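Local coordinates for protein sialyltransferase 0160 (Photobacterium damselae, PDB 4R84) that probably transfers sialic acid from CMP-sialic acid to galactoside acceptors in alpha-2,6 linkage, as a glycosyltransferase of the GT-B structural group, at residues A[205-209]-A[280-284]; A[228-234]-A[289-295]; A[296-302]-A[487-493]. One frame throughout, in Å; residues are numbered along the deposited sequence.

Contact 1 of 3, residues A[205-209]-A[280-284]; sequences TAHVF and NRYNW
Val208 lays its CG2 methyl over the indole of Trp284, 3.8 Å from the centroid of the five-membered ring, a CH-pi contact close to the ring normal. The other branch follows the ring toward its nitrogen: with chi1 at 56°, CG1 sits between backbone N and carbonyl carbon and reaches to 3.5 Å from Trp284 NE1. That nitrogen is already committed, donating to Asn280 O at 2.9 Å from above the carbonyl plane, which ties the indole back to the backbone four residues earlier. Next along, the Phe209 ring and the Asn280 amide lie almost in parallel planes, 5° apart, while the two side chains cross at about a right angle; Asn280 CB is 3.6 Å from Phe209 CG. Beyond the pair, Phe209 meets Tyr266 of helix 252-267. In the Rossmann-type domain, 205-209 holds the type I turn that follows strand 197-204 and the first residues of helix 208-211, with His207 at the N-cap, and 280-284 belongs to the loop leading to strand 290-294. Arg281 runs along this turn, passing its CG beside Thr205 CG2, until a bend at chi3 (-59°) sets the guanidinium flat against the backbone, with Ala206 CA 3.6 Å above its centre. Two waters complete the polar side, and both donate to Ala206 O. One accepts from Phe209 N at 2.9 Å and donates to Asn280 OD1, joining helix start to loop; the other accepts from Arg281 NH2 at 3.0 Å, lying in the guanidinium plane.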
loop_
_atom_site.group_PDB
_atom_site.type_symbol
_atom_site.label_atom_id
_atom_site.label_comp_id
_atom_site.label_asym_id
_atom_site.label_seq_id
_atom_site.Cartn_x
_atom_site.Cartn_y
_atom_site.Cartn_z
ATOM N N THR A 205 -7.527 3.811 -4.049
ATOM C CA THR A 205 -8.233 3.690 -5.328
ATOM C C THR A 205 -9.553 4.475 -5.346
ATOM O O THR A 205 -9.834 5.193 -6.304
ATOM C CB THR A 205 -8.529 2.221 -5.666
ATOM O OG1 THR A 205 -7.299 1.501 -5.721
ATOM C CG2 THR A 205 -9.237 2.116 -7.008
ATOM N N ALA A 206 -10.357 4.320 -4.300
ATOM C CA ALA A 206 -11.678 4.962 -4.280
ATOM C C ALA A 206 -11.551 6.484 -4.364
ATOM O O ALA A 206 -12.420 7.162 -4.912
ATOM C CB ALA A 206 -12.474 4.539 -3.022
ATOM N N HIS A 207 -10.442 7.024 -3.868
ATOM C CA HIS A 207 -10.336 8.474 -3.785
ATOM C C HIS A 207 -9.228 9.050 -4.633
ATOM O O HIS A 207 -8.797 10.167 -4.393
ATOM C CB HIS A 207 -10.157 8.875 -2.330
ATOM C CG HIS A 207 -11.320 8.469 -1.482
ATOM N ND1 HIS A 207 -11.343 7.291 -0.770
ATOM C CD2 HIS A 207 -12.527 9.048 -1.292
ATOM C CE1 HIS A 207 -12.501 7.180 -0.145
ATOM N NE2 HIS A 207 -13.238 8.233 -0.446
ATOM N N VAL A 208 -8.804 8.303 -5.648
ATOM C CA VAL A 208 -7.733 8.764 -6.519
ATOM C C VAL A 208 -8.058 10.111 -7.177
ATOM O O VAL A 208 -7.178 10.974 -7.298
ATOM C CB VAL A 208 -7.394 7.706 -7.607
ATOM C CG1 VAL A 208 -8.626 7.344 -8.424
ATOM C CG2 VAL A 208 -6.276 8.210 -8.517
ATOM N N PHE A 209 -9.318 10.320 -7.564
ATOM C CA PHE A 209 -9.661 11.556 -8.260
ATOM C C PHE A 209 -9.683 12.764 -7.326
ATOM O O PHE A 209 -9.549 13.906 -7.770
ATOM C CB PHE A 209 -11.019 11.438 -8.967
ATOM C CG PHE A 209 -11.295 12.590 -9.880
ATOM C CD1 PHE A 209 -10.614 12.708 -11.078
ATOM C CD2 PHE A 209 -12.213 13.570 -9.533
ATOM C CE1 PHE A 209 -10.840 13.778 -11.918
ATOM C CE2 PHE A 209 -12.449 14.643 -10.372
ATOM C CZ PHE A 209 -11.755 14.745 -11.566
ATOM N N ASN A 280 -13.664 8.221 -13.223
ATOM C CA ASN A 280 -12.543 8.963 -12.641
ATOM C C ASN A 280 -11.683 8.054 -11.790
ATOM O O ASN A 280 -10.744 8.511 -11.143
ATOM C CB ASN A 280 -13.031 10.181 -11.833
ATOM C CG ASN A 280 -13.787 9.815 -10.562
ATOM O OD1 ASN A 280 -13.507 8.818 -9.900
ATOM N ND2 ASN A 280 -14.729 10.667 -10.190
ATOM N N ARG A 281 -12.013 6.764 -11.801
ATOM C CA ARG A 281 -11.364 5.793 -10.927
ATOM C C ARG A 281 -10.552 4.765 -11.720
ATOM O O ARG A 281 -9.405 4.476 -11.385
ATOM C CB ARG A 281 -12.428 5.074 -10.070
ATOM C CG ARG A 281 -11.870 4.063 -9.074
ATOM C CD ARG A 281 -12.966 3.444 -8.188
ATOM N NE ARG A 281 -13.697 4.452 -7.420
ATOM C CZ ARG A 281 -14.520 4.180 -6.406
ATOM N NH1 ARG A 281 -14.733 2.924 -6.019
ATOM N NH2 ARG A 281 -15.131 5.167 -5.767
ATOM N N TYR A 282 -11.157 4.211 -12.766
ATOM C CA TYR A 282 -10.553 3.084 -13.464
ATOM C C TYR A 282 -10.114 3.423 -14.886
ATOM O O TYR A 282 -10.040 2.547 -15.747
ATOM C CB TYR A 282 -11.512 1.886 -13.483
ATOM C CG TYR A 282 -11.668 1.241 -12.127
ATOM C CD1 TYR A 282 -10.582 0.660 -11.483
ATOM C CD2 TYR A 282 -12.902 1.206 -11.498
ATOM C CE1 TYR A 282 -10.722 0.071 -10.239
ATOM C CE2 TYR A 282 -13.056 0.619 -10.253
ATOM C CZ TYR A 282 -11.976 0.050 -9.631
ATOM O OH TYR A 282 -12.134 -0.530 -8.397
ATOM N N ASN A 283 -9.808 4.693 -15.124
ATOM C CA ASN A 283 -9.239 5.119 -16.407
ATOM C C ASN A 283 -7.795 5.606 -16.315
ATOM O O ASN A 283 -7.235 6.075 -17.307
ATOM C CB ASN A 283 -10.077 6.234 -17.018
ATOM C CG ASN A 283 -11.194 5.713 -17.879
ATOM O OD1 ASN A 283 -11.101 4.622 -18.450
ATOM N ND2 ASN A 283 -12.266 6.489 -17.980
ATOM N N TRP A 284 -7.197 5.534 -15.133
ATOM C CA TRP A 284 -5.855 6.094 -14.968
ATOM C C TRP A 284 -4.819 5.331 -15.783
ATOM O O TRP A 284 -3.852 5.929 -16.260
ATOM C CB TRP A 284 -5.473 6.137 -13.494
ATOM C CG TRP A 284 -6.265 7.213 -12.794
ATOM C CD1 TRP A 284 -7.497 7.085 -12.219
ATOM C CD2 TRP A 284 -5.886 8.580 -12.630
ATOM N NE1 TRP A 284 -7.906 8.295 -11.708
ATOM C CE2 TRP A 284 -6.931 9.233 -11.958
ATOM C CE3 TRP A 284 -4.757 9.328 -13.004
ATOM C CZ2 TRP A 284 -6.883 10.591 -11.626
ATOM C CZ3 TRP A 284 -4.708 10.675 -12.680
ATOM C CH2 TRP A 284 -5.765 11.292 -11.995
HETATM O O HOH W 1 -11.784 8.778 -7.312
HETATM O O HOH W 2 -15.061 8.104 -5.286
#

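Contact 2 of 3, residues A[228-234]-A[289-295]; sequences SHISLYD and DTDYYFL
Two neighbouring parallel strands of the Rossmann-type sheet, 225-233 and 290-294, pair here, joined through helices 237-246 and 252-267 in an extended beta-alpha-beta crossover. Five backbone bonds zip Ile230 to Asp234 against Asp289 to Tyr293, the shortest being Tyr293 N to Leu232 O at 2.7 Å. On one face of the sheet, Leu232 and Tyr292 run side by side, and Leu232 CD1 packs 3.7 Å from Tyr292 CE1; the hydroxyl of Tyr292 bonds to His285. Tyr233 and Tyr293 lie on the opposite face, pointing the same way. Their planes are only 16° apart, but the rings have slid so far that they barely overlap: Tyr293 CD2 stands over the rim of the Tyr233 ring, 3.6 Å from Tyr233 CE2. At the start of the strands His229 has swung across to its neighbour. With CG anti to the backbone N (chi1 -159°), the imidazole takes the carbonyl of Asp289 over one face, while Asp291 OD2 comes to the ring edge, 3.1 Å from His229 CE1. A water joins His229 NE2 to the carboxylates of Asp289 and Asp291, and Asp291 has a further partner in Lys318, a salt bridge that would help offset its charge. At the other end, the Leu295 side chain lies about 9 Å from the bound donor analogue. Asp234 OD2, also bonded to Tyr240 OH, accepts there from Leu295 N at 3.0 Å, met on its anti side and 25° out of the carboxylate plane.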
loop_
_atom_site.group_PDB
_atom_site.type_symbol
_atom_site.label_atom_id
_atom_site.label_comp_id
_atom_site.label_asym_id
_atom_site.label_seq_id
_atom_site.Cartn_x
_atom_site.Cartn_y
_atom_site.Cartn_z
ATOM N N SER A 228 5.665 9.208 -13.590
ATOM C CA SER A 228 6.257 7.982 -14.106
ATOM C C SER A 228 5.475 6.729 -13.700
ATOM O O SER A 228 5.596 5.689 -14.332
ATOM C CB SER A 228 7.710 7.859 -13.647
ATOM O OG SER A 228 7.831 7.906 -12.230
ATOM N N HIS A 229 4.717 6.810 -12.618
ATOM C CA HIS A 229 3.967 5.644 -12.152
ATOM C C HIS A 229 2.871 6.021 -11.160
ATOM O O HIS A 229 3.040 6.935 -10.360
ATOM C CB HIS A 229 4.895 4.641 -11.484
ATOM C CG HIS A 229 4.336 3.256 -11.442
ATOM N ND1 HIS A 229 3.608 2.778 -10.372
ATOM C CD2 HIS A 229 4.367 2.257 -12.354
ATOM C CE1 HIS A 229 3.230 1.538 -10.621
ATOM N NE2 HIS A 229 3.675 1.198 -11.817
ATOM N N ILE A 230 1.756 5.283 -11.198
ATOM C CA ILE A 230 0.669 5.478 -10.244
ATOM C C ILE A 230 0.337 4.110 -9.667
ATOM O O ILE A 230 0.165 3.164 -10.423
ATOM C CB ILE A 230 -0.580 6.084 -10.915
ATOM C CG1 ILE A 230 -0.239 7.412 -11.577
ATOM C CG2 ILE A 230 -1.721 6.269 -9.896
ATOM C CD1 ILE A 230 -1.418 8.041 -12.332
ATOM N N SER A 231 0.320 3.990 -8.341
ATOM C CA SER A 231 -0.087 2.730 -7.692
ATOM C C SER A 231 -1.317 3.030 -6.864
ATOM O O SER A 231 -1.258 3.866 -5.959
ATOM C CB SER A 231 1.019 2.146 -6.806
ATOM O OG SER A 231 2.165 1.745 -7.558
ATOM N N LEU A 232 -2.417 2.334 -7.158
ATOM C CA LEU A 232 -3.680 2.559 -6.468
ATOM C C LEU A 232 -4.030 1.329 -5.647
ATOM O O LEU A 232 -3.880 0.206 -6.122
ATOM C CB LEU A 232 -4.792 2.873 -7.478
ATOM C CG LEU A 232 -4.492 4.061 -8.397
ATOM C CD1 LEU A 232 -5.633 4.274 -9.374
ATOM C CD2 LEU A 232 -4.240 5.349 -7.605
ATOM N N TYR A 233 -4.444 1.546 -4.401
ATOM C CA TYR A 233 -4.753 0.448 -3.487
ATOM C C TYR A 233 -6.187 0.534 -2.996
ATOM O O TYR A 233 -6.631 1.588 -2.543
ATOM C CB TYR A 233 -3.816 0.467 -2.271
ATOM C CG TYR A 233 -2.338 0.403 -2.624
ATOM C CD1 TYR A 233 -1.659 1.547 -3.049
ATOM C CD2 TYR A 233 -1.625 -0.784 -2.524
ATOM C CE1 TYR A 233 -0.304 1.505 -3.366
ATOM C CE2 TYR A 233 -0.255 -0.838 -2.852
ATOM C CZ TYR A 233 0.382 0.306 -3.273
ATOM O OH TYR A 233 1.719 0.266 -3.594
ATOM N N ASP A 234 -6.914 -0.575 -3.059
ATOM C CA ASP A 234 -8.212 -0.639 -2.380
ATOM C C ASP A 234 -8.057 -0.329 -0.911
ATOM O O ASP A 234 -7.084 -0.756 -0.304
ATOM C CB ASP A 234 -8.826 -2.036 -2.482
ATOM C CG ASP A 234 -9.316 -2.368 -3.859
ATOM O OD1 ASP A 234 -9.632 -1.444 -4.633
ATOM O OD2 ASP A 234 -9.392 -3.581 -4.156
ATOM N N ASP A 289 1.242 4.967 -16.514
ATOM C CA ASP A 289 1.605 3.623 -16.073
ATOM C C ASP A 289 1.043 3.391 -14.673
ATOM O O ASP A 289 1.575 3.913 -13.700
ATOM C CB ASP A 289 3.122 3.445 -16.083
ATOM C CG ASP A 289 3.544 2.017 -15.811
ATOM O OD1 ASP A 289 2.665 1.132 -15.723
ATOM O OD2 ASP A 289 4.762 1.770 -15.731
ATOM N N THR A 290 -0.011 2.580 -14.601
ATOM C CA THR A 290 -0.823 2.435 -13.400
ATOM C C THR A 290 -1.026 0.980 -13.016
ATOM O O THR A 290 -1.336 0.149 -13.867
ATOM C CB THR A 290 -2.231 3.057 -13.594
ATOM O OG1 THR A 290 -2.108 4.433 -13.961
ATOM C CG2 THR A 290 -3.085 2.929 -12.317
ATOM N N ASP A 291 -0.854 0.690 -11.731
ATOM C CA ASP A 291 -1.241 -0.594 -11.163
ATOM C C ASP A 291 -2.434 -0.372 -10.247
ATOM O O ASP A 291 -2.395 0.535 -9.403
ATOM C CB ASP A 291 -0.100 -1.217 -10.365
ATOM C CG ASP A 291 1.096 -1.565 -11.219
ATOM O OD1 ASP A 291 0.910 -1.978 -12.381
ATOM O OD2 ASP A 291 2.226 -1.417 -10.714
ATOM N N TYR A 292 -3.473 -1.193 -10.402
ATOM C CA TYR A 292 -4.598 -1.207 -9.468
ATOM C C TYR A 292 -4.442 -2.422 -8.576
ATOM O O TYR A 292 -4.576 -3.549 -9.058
ATOM C CB TYR A 292 -5.947 -1.299 -10.191
ATOM C CG TYR A 292 -6.244 -0.237 -11.220
ATOM C CD1 TYR A 292 -6.826 0.979 -10.858
ATOM C CD2 TYR A 292 -6.004 -0.473 -12.561
ATOM C CE1 TYR A 292 -7.135 1.937 -11.815
ATOM C CE2 TYR A 292 -6.303 0.474 -13.522
ATOM C CZ TYR A 292 -6.863 1.679 -13.148
ATOM O OH TYR A 292 -7.146 2.626 -14.115
ATOM N N TYR A 293 -4.116 -2.217 -7.302
ATOM C CA TYR A 293 -3.981 -3.340 -6.393
ATOM C C TYR A 293 -5.327 -3.622 -5.763
ATOM O O TYR A 293 -5.827 -2.820 -4.972
ATOM C CB TYR A 293 -2.929 -3.060 -5.321
ATOM C CG TYR A 293 -1.550 -3.091 -5.913
ATOM C CD1 TYR A 293 -0.934 -4.299 -6.206
ATOM C CD2 TYR A 293 -0.881 -1.909 -6.229
ATOM C CE1 TYR A 293 0.323 -4.337 -6.768
ATOM C CE2 TYR A 293 0.384 -1.938 -6.805
ATOM C CZ TYR A 293 0.971 -3.161 -7.068
ATOM O OH TYR A 293 2.214 -3.230 -7.633
ATOM N N PHE A 294 -5.892 -4.770 -6.128
ATOM C CA PHE A 294 -7.170 -5.230 -5.595
ATOM C C PHE A 294 -6.925 -6.116 -4.369
ATOM O O PHE A 294 -6.126 -7.045 -4.435
ATOM C CB PHE A 294 -7.933 -6.041 -6.648
ATOM C CG PHE A 294 -8.619 -5.225 -7.708
ATOM C CD1 PHE A 294 -7.889 -4.617 -8.723
ATOM C CD2 PHE A 294 -10.012 -5.145 -7.742
ATOM C CE1 PHE A 294 -8.521 -3.894 -9.713
ATOM C CE2 PHE A 294 -10.653 -4.428 -8.732
ATOM C CZ PHE A 294 -9.906 -3.798 -9.721
ATOM N N LEU A 295 -7.608 -5.859 -3.259
ATOM C CA LEU A 295 -7.552 -6.803 -2.138
ATOM C C LEU A 295 -8.131 -8.168 -2.542
ATOM O O LEU A 295 -7.671 -9.204 -2.058
ATOM C CB LEU A 295 -8.219 -6.228 -0.887
ATOM C CG LEU A 295 -9.626 -5.673 -0.864
ATOM C CD1 LEU A 295 -10.626 -6.798 -0.637
ATOM C CD2 LEU A 295 -9.694 -4.667 0.256
HETATM O O HOH W 3 2.887 -0.778 -13.884
HETATM O O HOH W 4 3.896 -0.282 -7.235
HETATM O O HOH W 5 -7.274 -0.896 -6.833
#

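Contact 3 of 3, residues A[296-302]-A[487-493]; sequences REDYLDV and VMLTLGI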
loop_
_atom_site.group_PDB
_atom_site.type_symbol
_atom_site.label_atom_id
_atom_site.label_comp_id
_atom_site.label_asym_id
_atom_site.label_seq_id
_atom_site.Cartn_x
_atom_site.Cartn_y
_atom_site.Cartn_z
ATOM N N ARG A 296 -9.142 -8.164 -3.406
ATOM C CA ARG A 296 -9.634 -9.410 -3.997
ATOM C C ARG A 296 -9.772 -9.284 -5.516
ATOM O O ARG A 296 -10.855 -9.005 -6.036
ATOM C CB ARG A 296 -10.979 -9.816 -3.368
ATOM C CG ARG A 296 -10.866 -10.346 -1.952
ATOM C CD ARG A 296 -10.169 -11.701 -1.904
ATOM N NE ARG A 296 -10.890 -12.729 -2.645
ATOM C CZ ARG A 296 -11.794 -13.540 -2.097
ATOM N NH1 ARG A 296 -12.070 -13.431 -0.804
ATOM N NH2 ARG A 296 -12.415 -14.454 -2.835
ATOM N N GLU A 297 -8.661 -9.482 -6.229
ATOM C CA GLU A 297 -8.651 -9.340 -7.678
ATOM C C GLU A 297 -9.596 -10.341 -8.327
ATOM O O GLU A 297 -10.157 -10.081 -9.387
ATOM C CB GLU A 297 -7.236 -9.511 -8.252
ATOM C CG GLU A 297 -7.189 -9.226 -9.750
ATOM C CD GLU A 297 -5.886 -9.657 -10.412
ATOM O OE1 GLU A 297 -5.053 -10.302 -9.743
ATOM O OE2 GLU A 297 -5.701 -9.359 -11.611
ATOM N N ASP A 298 -9.782 -11.485 -7.677
ATOM C CA ASP A 298 -10.638 -12.516 -8.242
ATOM C C ASP A 298 -12.112 -12.110 -8.295
ATOM O O ASP A 298 -12.894 -12.775 -8.964
ATOM C CB ASP A 298 -10.481 -13.824 -7.461
ATOM C CG ASP A 298 -10.795 -13.671 -5.988
ATOM O OD1 ASP A 298 -10.513 -12.598 -5.421
ATOM O OD2 ASP A 298 -11.310 -14.638 -5.393
ATOM N N TYR A 299 -12.485 -11.006 -7.646
ATOM C CA TYR A 299 -13.848 -10.513 -7.765
ATOM C C TYR A 299 -14.157 -10.247 -9.236
ATOM O O TYR A 299 -15.273 -10.479 -9.688
ATOM C CB TYR A 299 -14.072 -9.247 -6.918
ATOM C CG TYR A 299 -15.513 -8.800 -6.892
ATOM C CD1 TYR A 299 -16.524 -9.709 -6.597
ATOM C CD2 TYR A 299 -15.870 -7.476 -7.116
ATOM C CE1 TYR A 299 -17.847 -9.321 -6.563
ATOM C CE2 TYR A 299 -17.191 -7.077 -7.072
ATOM C CZ TYR A 299 -18.179 -8.009 -6.799
ATOM O OH TYR A 299 -19.508 -7.650 -6.764
ATOM N N LEU A 300 -13.153 -9.809 -9.995
ATOM C CA LEU A 300 -13.339 -9.536 -11.415
ATOM C C LEU A 300 -13.546 -10.827 -12.220
ATOM O O LEU A 300 -13.999 -10.778 -13.365
ATOM C CB LEU A 300 -12.140 -8.770 -11.982
ATOM C CG LEU A 300 -11.863 -7.419 -11.333
ATOM C CD1 LEU A 300 -10.572 -6.830 -11.925
ATOM C CD2 LEU A 300 -13.035 -6.476 -11.512
ATOM N N ASP A 301 -13.180 -11.963 -11.622
ATOM C CA ASP A 301 -13.376 -13.285 -12.232
ATOM C C ASP A 301 -14.715 -13.892 -11.833
ATOM O O ASP A 301 -15.480 -14.345 -12.687
ATOM C CB ASP A 301 -12.259 -14.255 -11.824
ATOM C CG ASP A 301 -10.894 -13.837 -12.335
ATOM O OD1 ASP A 301 -10.809 -13.348 -13.479
ATOM O OD2 ASP A 301 -9.906 -14.007 -11.587
ATOM N N VAL A 302 -14.979 -13.937 -10.528
ATOM C CA VAL A 302 -16.160 -14.662 -10.028
ATOM C C VAL A 302 -17.467 -13.932 -10.318
ATOM O O VAL A 302 -18.520 -14.557 -10.417
ATOM C CB VAL A 302 -16.076 -14.945 -8.508
ATOM C CG1 VAL A 302 -14.856 -15.803 -8.198
ATOM C CG2 VAL A 302 -16.046 -13.653 -7.705
ATOM N N VAL A 487 -21.759 -9.213 -1.841
ATOM C CA VAL A 487 -20.367 -9.293 -2.286
ATOM C C VAL A 487 -19.578 -10.338 -1.510
ATOM O O VAL A 487 -18.875 -11.158 -2.105
ATOM C CB VAL A 487 -19.665 -7.925 -2.160
ATOM C CG1 VAL A 487 -18.150 -8.065 -2.322
ATOM C CG2 VAL A 487 -20.257 -6.954 -3.153
ATOM N N MET A 488 -19.732 -10.355 -0.190
ATOM C CA MET A 488 -19.013 -11.312 0.634
ATOM C C MET A 488 -19.439 -12.748 0.329
ATOM O O MET A 488 -18.607 -13.661 0.352
ATOM C CB MET A 488 -19.238 -11.007 2.113
ATOM C CG MET A 488 -18.831 -9.608 2.495
ATOM S SD MET A 488 -18.949 -9.354 4.274
ATOM C CE MET A 488 -17.544 -10.281 4.808
ATOM N N LEU A 489 -20.724 -12.951 0.042
ATOM C CA LEU A 489 -21.206 -14.271 -0.361
ATOM C C LEU A 489 -20.574 -14.717 -1.680
ATOM O O LEU A 489 -20.106 -15.843 -1.789
ATOM C CB LEU A 489 -22.736 -14.277 -0.462
ATOM C CG LEU A 489 -23.518 -14.203 0.862
ATOM C CD1 LEU A 489 -24.992 -13.936 0.611
ATOM C CD2 LEU A 489 -23.360 -15.469 1.695
ATOM N N THR A 490 -20.565 -13.833 -2.676
ATOM C CA THR A 490 -19.970 -14.121 -3.992
ATOM C C THR A 490 -18.477 -14.448 -3.881
ATOM O O THR A 490 -17.950 -15.312 -4.599
ATOM C CB THR A 490 -20.171 -12.931 -4.956
ATOM O OG1 THR A 490 -21.573 -12.746 -5.183
ATOM C CG2 THR A 490 -19.485 -13.171 -6.299
ATOM N N LEU A 491 -17.803 -13.738 -2.986
ATOM C CA LEU A 491 -16.378 -13.935 -2.739
ATOM C C LEU A 491 -16.088 -15.122 -1.818
ATOM O O LEU A 491 -14.936 -15.482 -1.617
ATOM C CB LEU A 491 -15.770 -12.656 -2.151
ATOM C CG LEU A 491 -15.594 -11.486 -3.119
ATOM C CD1 LEU A 491 -15.171 -10.232 -2.348
ATOM C CD2 LEU A 491 -14.576 -11.835 -4.192
ATOM N N GLY A 492 -17.122 -15.725 -1.232
ATOM C CA GLY A 492 -16.904 -16.884 -0.385
ATOM C C GLY A 492 -16.338 -16.560 0.988
ATOM O O GLY A 492 -15.847 -17.441 1.702
ATOM N N ILE A 493 -16.449 -15.302 1.387
ATOM C CA ILE A 493 -15.930 -14.893 2.680
ATOM C C ILE A 493 -16.819 -15.464 3.757
ATOM O O ILE A 493 -16.345 -15.959 4.778
ATOM C CB ILE A 493 -15.867 -13.367 2.811
ATOM C CG1 ILE A 493 -14.925 -12.805 1.743
ATOM C CG2 ILE A 493 -15.418 -12.975 4.218
ATOM C CD1 ILE A 493 -14.904 -11.292 1.679
HETATM O O HOH W 6 -12.885 -16.065 0.548
#
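Leu491 CD2 is the apolar centre, pressed between Tyr299 and the flat end of Arg296. It touches the tyrosine at CB and CD1, each 3.8 Å away, with the two side chains crossing at about a right angle; with CG anti to the backbone N (chi1 -173°), the Tyr299 ring turns toward the C-terminal end of helix 483-490. Further along the ring, the Thr490 CG2 methyl comes up to its edge, and Val487 CG2 lies 3.8 Å from Tyr299 OH. Val302 adds its CG2, 3.7 Å from Thr490 CG2, at the outer margin. From another side the guanidinium of Arg296 packs on the leucine: bent at both chi2 and chi3, its chain folds back so that Leu491 CD2 lies 3.6 Å above the guanidinium plane, toward its rim. That guanidinium is held in its own segment by a side-on, two-nitrogen grip on Asp298, Arg296 NE to Asp298 OD1 and Arg296 NH2 to Asp298 OD2, both 2.8 Å and both on syn lone pairs. Arg296 NH2 gives its other proton to Leu491 O at 3.0 Å, in the carbonyl plane and on a lone pair. A water accepts from NH1 and donates to the same carbonyl. Leu491 O thus takes two donors near the helix C-terminus, whose partial negative charge would suit the arginine. Gly492, at positive phi, closes helix 483-490 in a Schellman motif. The contact joins the turn and short helix 299-302 that follow strand 290-294 to helix 483-490, consistent with the GT-B fold, whose C-terminal helices cross back toward the first domain.

Overall arrangement
Contacts 1 and 2 interlock along the chain, their segments alternating, and their centres are 10 Å apart. Thr205 N probably bonds to Tyr233 O, so the turn of contact 1 starts right where the sheet pairing with strand 225-233 ends. Contact 3 follows in sequence: a short turn leads from strand 290-294 to helix 299-302, and Phe294 packs on Leu300, although the centres of contacts 2 and 3 are 19 Å apart. Contact 1 stays about 7 Å from contact 3 at the nearest atoms. Helix 237-246 touches all three. Together they lead from the strands of the first Rossmann-type sheet to the C-terminal helix region, each with a side chain about 9 to 12 Å from the bound CMP-sialic acid analogue.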